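Local coordinates for conserved Archaeal protein (Sulfolobus acidocaldarius, PDB 4OPI) that reduces the double bonds of the geranylgeranyl chains of archaeal membrane lipids, using FAD as its cofactor, at residues W88-E93 with E375-A380; D201-F206 with Y219-K224. The protein carries 1 engineered substitution. One frame throughout, in Å; residues are numbered along the deposited sequence.

Contact 1. Residues W88-E93 with E375-A380; sequences WTVNGE and EDLLEA. With GRG (geranylgeranyl diphosphate), chain C.
Val90 and Leu378 meet where a short helix, residues 374-378, packs on strand 87-97 of the mixed sheet that lines the geranylgeranyl diphosphate pocket. No hydrogen bond joins the two segments; the contact is apolar. Val90 has CG1 anti to its amide nitrogen (chi1 173°), which brings that methyl 3.6 Å from Leu378 CG, the two side chains sliding past each other in opposite directions. Leu377 reaches Trp88 and, more loosely, Val90: its CD2 lies 3.8 Å from Trp88 CE3 and nearly as close to CZ3, in the plane of the indole and against its edge, not over a face, while Val90 CG2 stands 4.5 Å from the same methyl. Ile372 touches both Trp88 and Leu377 and extends this apolar patch.

The polar end of Glu93 forms salt bridges with Lys54 and Lys73. The head end of the ligand meets the strand at Asn91-Glu93, with its C5 3.2 Å from Gly92 O, and the isoprenoid then leads away across the strand. Val90 CG1 faces both partners, touching Leu378 and lying 3.8 Å from ligand atom C4.

Contact 2. Residues D201-F206 with Y219-K224; sequences DYLRIF and YLPKGK. Engineered in segment 219-224: Leu220 (natural residue Phe).
Tyr219 and Arg204 form the antiparallel, hydrogen-bonded pair of a beta hairpin made by strands 202-206 and 216-221, within the geranylgeranyl reductase catalytic domain. Two backbone bonds close the pair: Tyr219 N to Arg204 O at 2.8 Å, in the carbonyl plane, and Arg204 N to Tyr219 O at 3.1 Å, with the donor well above that plane. On one face of the sheet the two side chains run side by side in the same direction. A first torsion of -175° swings the Tyr219 ring away from its own amide, and the extended arginine chain, CG to NE, carries the guanidinium out alongside the ring, where it lies flat on it, planes 8° apart and centres 4.2 Å apart. This is a cation-pi stack in which NH1 sits over the ring, offset toward the rim, 3.4 Å from CE2. Arg204 NH2 is hydrogen-bonded to the backbone oxygen of Glu198, and Tyr219 OH to Asp256 OD2. Cutting the arginine back to an alanine here would probably leave this face of Tyr219 without its cationic cover and Glu198 O without the NH2 donor. Phe206 brings CE2 edge-on to within 3.9 Å of Tyr219 CB.

Leu203 carries the other face, crossing the engineered Leu220 (phenylalanine in the natural protein) and also touching Pro221 and geranylgeranyl diphosphate. Leu203 CD2 approaches Leu220 CD2 to 3.6 Å.

How the contacts relate
Both contacts reach the same mixed sheet, with strand 70-80 between strand 87-97 of contact 1 and strand 202-206 of contact 2; their centres are 16 Å apart. They meet directly across that strand: Asn91 ND2 lies 3.0 Å from Tyr202 OH, probably hydrogen-bonded, and Thr89 CG2 packs 3.8 Å from Tyr202 CE1. Each also borders the lipid site: the Leu203 side chain is about 4 Å from one geranylgeranyl diphosphate, that of Leu377 about 4 Å from a second. From the side chain of lipid-binding His298, that of Leu378 is about 8 Å and that of Leu203 about 9 Å. Engineered Leu220 of contact 2 has its side chain about 4 Å from the bound dihydroflavine-adenine dinucleotide.

Contact 1. Residues W88-E93 with E375-A380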
# COMPACT_ATOMS: atom_id res chain seq x y z
N TRP A 88 -6.83 20.57 -10.49
CA TRP A 88 -7.32 19.50 -11.35
C TRP A 88 -8.42 18.72 -10.64
O TRP A 88 -8.30 18.39 -9.46
CB TRP A 88 -6.19 18.56 -11.75
CG TRP A 88 -5.27 19.11 -12.79
CD1 TRP A 88 -5.30 20.36 -13.33
CD2 TRP A 88 -4.18 18.42 -13.42
NE1 TRP A 88 -4.30 20.50 -14.26
CE2 TRP A 88 -3.59 19.32 -14.33
CE3 TRP A 88 -3.65 17.14 -13.29
CZ2 TRP A 88 -2.50 18.97 -15.12
CZ3 TRP A 88 -2.56 16.79 -14.08
CH2 TRP A 88 -2.00 17.71 -14.98
N THR A 89 -9.49 18.42 -11.36
CA THR A 89 -10.57 17.60 -10.82
C THR A 89 -10.54 16.21 -11.46
O THR A 89 -10.58 16.08 -12.68
CB THR A 89 -11.95 18.23 -11.05
OG1 THR A 89 -12.00 19.51 -10.41
CG2 THR A 89 -13.04 17.33 -10.48
N VAL A 90 -10.45 15.19 -10.62
CA VAL A 90 -10.46 13.81 -11.10
C VAL A 90 -11.63 13.05 -10.48
O VAL A 90 -11.66 12.83 -9.27
CB VAL A 90 -9.15 13.08 -10.76
CG1 VAL A 90 -9.25 11.61 -11.11
CG2 VAL A 90 -7.99 13.73 -11.50
N ASN A 91 -12.59 12.67 -11.31
CA ASN A 91 -13.78 11.97 -10.82
C ASN A 91 -13.57 10.47 -10.67
O ASN A 91 -12.73 9.87 -11.34
CB ASN A 91 -14.97 12.24 -11.75
CG ASN A 91 -15.64 13.57 -11.46
OD1 ASN A 91 -15.19 14.62 -11.92
ND2 ASN A 91 -16.72 13.52 -10.68
N GLY A 92 -14.36 9.87 -9.78
CA GLY A 92 -14.27 8.45 -9.49
C GLY A 92 -14.91 8.17 -8.14
O GLY A 92 -14.74 8.93 -7.20
N GLU A 93 -15.64 7.07 -8.06
CA GLU A 93 -16.33 6.73 -6.81
C GLU A 93 -15.38 6.05 -5.83
O GLU A 93 -14.57 5.19 -6.22
CB GLU A 93 -17.54 5.83 -7.09
CG GLU A 93 -18.57 6.46 -8.00
CD GLU A 93 -19.86 5.67 -8.06
OE1 GLU A 93 -20.48 5.62 -9.14
OE2 GLU A 93 -20.26 5.10 -7.02
N GLU A 375 -7.78 13.17 -17.41
CA GLU A 375 -8.14 11.87 -17.95
C GLU A 375 -6.92 10.97 -18.11
O GLU A 375 -6.90 9.83 -17.65
CB GLU A 375 -8.83 12.03 -19.31
CG GLU A 375 -10.12 12.83 -19.27
CD GLU A 375 -10.71 13.03 -20.65
OE1 GLU A 375 -9.98 12.84 -21.65
OE2 GLU A 375 -11.91 13.37 -20.74
N ASP A 376 -5.89 11.50 -18.77
CA ASP A 376 -4.68 10.74 -19.05
C ASP A 376 -3.80 10.61 -17.81
O ASP A 376 -2.79 9.90 -17.83
CB ASP A 376 -3.91 11.39 -20.20
CG ASP A 376 -4.70 11.41 -21.50
OD1 ASP A 376 -5.92 11.17 -21.45
OD2 ASP A 376 -4.10 11.68 -22.56
N LEU A 377 -4.18 11.29 -16.74
CA LEU A 377 -3.52 11.12 -15.45
C LEU A 377 -4.11 9.91 -14.73
O LEU A 377 -3.39 9.16 -14.06
CB LEU A 377 -3.66 12.38 -14.59
CG LEU A 377 -3.06 12.30 -13.19
CD1 LEU A 377 -1.53 12.32 -13.26
CD2 LEU A 377 -3.58 13.42 -12.31
N LEU A 378 -5.42 9.74 -14.86
CA LEU A 378 -6.11 8.58 -14.31
C LEU A 378 -5.52 7.29 -14.85
O LEU A 378 -5.26 6.34 -14.11
CB LEU A 378 -7.61 8.63 -14.64
CG LEU A 378 -8.59 8.96 -13.51
CD1 LEU A 378 -10.01 8.64 -13.94
CD2 LEU A 378 -8.23 8.22 -12.23
N GLU A 379 -5.30 7.26 -16.17
CA GLU A 379 -4.73 6.11 -16.86
C GLU A 379 -3.35 5.77 -16.31
O GLU A 379 -2.94 4.60 -16.29
CB GLU A 379 -4.65 6.40 -18.36
CG GLU A 379 -3.94 5.33 -19.18
CD GLU A 379 -4.89 4.47 -19.98
OE1 GLU A 379 -5.96 4.11 -19.45
OE2 GLU A 379 -4.57 4.16 -21.15
N ALA A 380 -2.63 6.79 -15.85
CA ALA A 380 -1.30 6.59 -15.28
C ALA A 380 -1.38 6.02 -13.87
O ALA A 380 -0.51 5.25 -13.46
CB ALA A 380 -0.52 7.90 -15.29
C20 GRG C . -3.15 9.51 2.04
C19 GRG C . -0.98 8.02 1.97
C18 GRG C . -2.35 8.37 1.43
C17 GRG C . -2.89 7.67 0.42
C16 GRG C . -4.25 8.04 -0.11
C14 GRG C . -5.45 8.96 -2.93
C13 GRG C . -5.68 7.73 -2.09
C15 GRG C . -4.57 7.13 -1.27
C12 GRG C . -6.89 7.13 -2.04
C11 GRG C . -8.06 7.64 -2.83
C9 GRG C . -8.97 6.47 -3.08
C8 GRG C . -10.34 6.95 -3.48
C10 GRG C . -11.44 7.11 -2.45
C7 GRG C . -10.56 7.25 -4.77
C6 GRG C . -11.91 7.75 -5.25
C5 GRG C . -11.70 8.77 -6.35
C3 GRG C . -11.15 8.13 -7.61
C4 GRG C . -10.53 8.99 -8.70
C2 GRG C . -11.22 6.80 -7.78
C1 GRG C . -10.67 6.12 -9.01
O1 GRG C . -10.95 4.75 -8.87
PA GRG C . -12.05 4.19 -9.85
O1A GRG C . -11.66 2.83 -10.39
O3A GRG C . -12.11 5.23 -11.04
O2A GRG C . -13.37 4.09 -9.14
PB GRG C . -13.17 5.23 -12.20
O1B GRG C . -12.43 5.25 -13.52
O2B GRG C . -14.00 3.97 -12.11
O3B GRG C . -14.05 6.45 -12.10

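Contact 2. Residues D201-F206 with Y219-K224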
# COMPACT_ATOMS: atom_id res chain seq x y z
N ASP A 201 -17.83 15.68 -0.67
CA ASP A 201 -17.76 14.41 -1.39
C ASP A 201 -16.50 14.36 -2.25
O ASP A 201 -16.30 13.42 -3.02
CB ASP A 201 -19.00 14.21 -2.26
CG ASP A 201 -19.21 15.34 -3.25
OD1 ASP A 201 -18.77 16.47 -2.96
OD2 ASP A 201 -19.82 15.09 -4.31
N TYR A 202 -15.65 15.37 -2.11
CA TYR A 202 -14.40 15.45 -2.86
C TYR A 202 -13.19 15.49 -1.93
O TYR A 202 -13.18 16.21 -0.94
CB TYR A 202 -14.40 16.68 -3.77
CG TYR A 202 -15.08 16.44 -5.10
CD1 TYR A 202 -14.33 16.14 -6.24
CD2 TYR A 202 -16.46 16.49 -5.22
CE1 TYR A 202 -14.95 15.91 -7.46
CE2 TYR A 202 -17.08 16.26 -6.44
CZ TYR A 202 -16.32 15.98 -7.55
OH TYR A 202 -16.94 15.75 -8.76
N LEU A 203 -12.17 14.71 -2.28
CA LEU A 203 -10.91 14.72 -1.54
C LEU A 203 -10.04 15.85 -2.06
O LEU A 203 -10.11 16.21 -3.23
CB LEU A 203 -10.19 13.38 -1.69
CG LEU A 203 -10.98 12.12 -1.32
CD1 LEU A 203 -10.15 10.88 -1.61
CD2 LEU A 203 -11.40 12.16 0.14
N ARG A 204 -9.21 16.41 -1.18
CA ARG A 204 -8.30 17.48 -1.58
C ARG A 204 -6.86 17.04 -1.38
O ARG A 204 -6.46 16.72 -0.26
CB ARG A 204 -8.58 18.76 -0.80
CG ARG A 204 -10.01 19.24 -0.87
CD ARG A 204 -10.21 20.46 0.02
NE ARG A 204 -11.63 20.77 0.21
CZ ARG A 204 -12.08 21.67 1.07
NH1 ARG A 204 -11.23 22.36 1.82
NH2 ARG A 204 -13.38 21.89 1.18
N ILE A 205 -6.09 17.02 -2.46
CA ILE A 205 -4.68 16.65 -2.39
C ILE A 205 -3.81 17.83 -2.81
O ILE A 205 -3.95 18.35 -3.92
CB ILE A 205 -4.38 15.44 -3.28
CG1 ILE A 205 -5.16 14.22 -2.79
CG2 ILE A 205 -2.88 15.14 -3.28
CD1 ILE A 205 -4.84 12.94 -3.55
N PHE A 206 -2.91 18.24 -1.92
CA PHE A 206 -2.06 19.40 -2.18
C PHE A 206 -0.62 18.99 -2.44
O PHE A 206 0.02 18.36 -1.60
CB PHE A 206 -2.12 20.37 -0.99
CG PHE A 206 -3.51 20.76 -0.59
CD1 PHE A 206 -4.11 21.88 -1.14
CD2 PHE A 206 -4.21 20.03 0.35
CE1 PHE A 206 -5.40 22.25 -0.77
CE2 PHE A 206 -5.49 20.39 0.73
CZ PHE A 206 -6.08 21.50 0.17
N TYR A 219 -6.61 16.46 2.51
CA TYR A 219 -7.78 16.96 3.21
C TYR A 219 -8.96 16.06 2.85
O TYR A 219 -9.65 16.30 1.86
CB TYR A 219 -8.06 18.42 2.83
CG TYR A 219 -9.18 19.11 3.58
CD1 TYR A 219 -8.91 19.92 4.67
CD2 TYR A 219 -10.50 18.97 3.17
CE1 TYR A 219 -9.93 20.57 5.35
CE2 TYR A 219 -11.53 19.61 3.84
CZ TYR A 219 -11.24 20.41 4.93
OH TYR A 219 -12.26 21.05 5.60
N LEU A 220 -9.16 15.01 3.64
CA LEU A 220 -10.15 13.99 3.31
C LEU A 220 -11.36 14.06 4.23
O LEU A 220 -11.30 13.62 5.38
CB LEU A 220 -9.52 12.59 3.40
CG LEU A 220 -8.11 12.43 2.83
CD1 LEU A 220 -7.58 11.02 3.10
CD2 LEU A 220 -8.06 12.75 1.35
N PRO A 221 -12.47 14.63 3.73
CA PRO A 221 -13.70 14.78 4.52
C PRO A 221 -14.30 13.43 4.93
O PRO A 221 -14.44 12.54 4.09
CB PRO A 221 -14.64 15.52 3.57
CG PRO A 221 -13.74 16.18 2.57
CD PRO A 221 -12.60 15.22 2.39
N LYS A 222 -14.63 13.29 6.21
CA LYS A 222 -15.28 12.08 6.71
C LYS A 222 -16.76 12.36 6.98
O LYS A 222 -17.47 11.52 7.53
CB LYS A 222 -14.60 11.57 7.98
CG LYS A 222 -13.32 10.80 7.72
CD LYS A 222 -12.72 10.29 9.02
CE LYS A 222 -11.65 9.25 8.77
NZ LYS A 222 -12.22 8.05 8.09
N GLY A 223 -17.20 13.55 6.58
CA GLY A 223 -18.57 13.97 6.77
C GLY A 223 -18.73 15.42 6.37
O GLY A 223 -17.88 15.97 5.66
N LYS A 224 -19.81 16.05 6.81
CA LYS A 224 -20.05 17.45 6.50
C LYS A 224 -19.24 18.36 7.41
O LYS A 224 -19.01 19.53 7.09
CB LYS A 224 -21.54 17.79 6.62
CG LYS A 224 -22.42 17.07 5.60
CD LYS A 224 -23.87 17.51 5.73
CE LYS A 224 -24.74 16.85 4.68
NZ LYS A 224 -26.16 17.29 4.79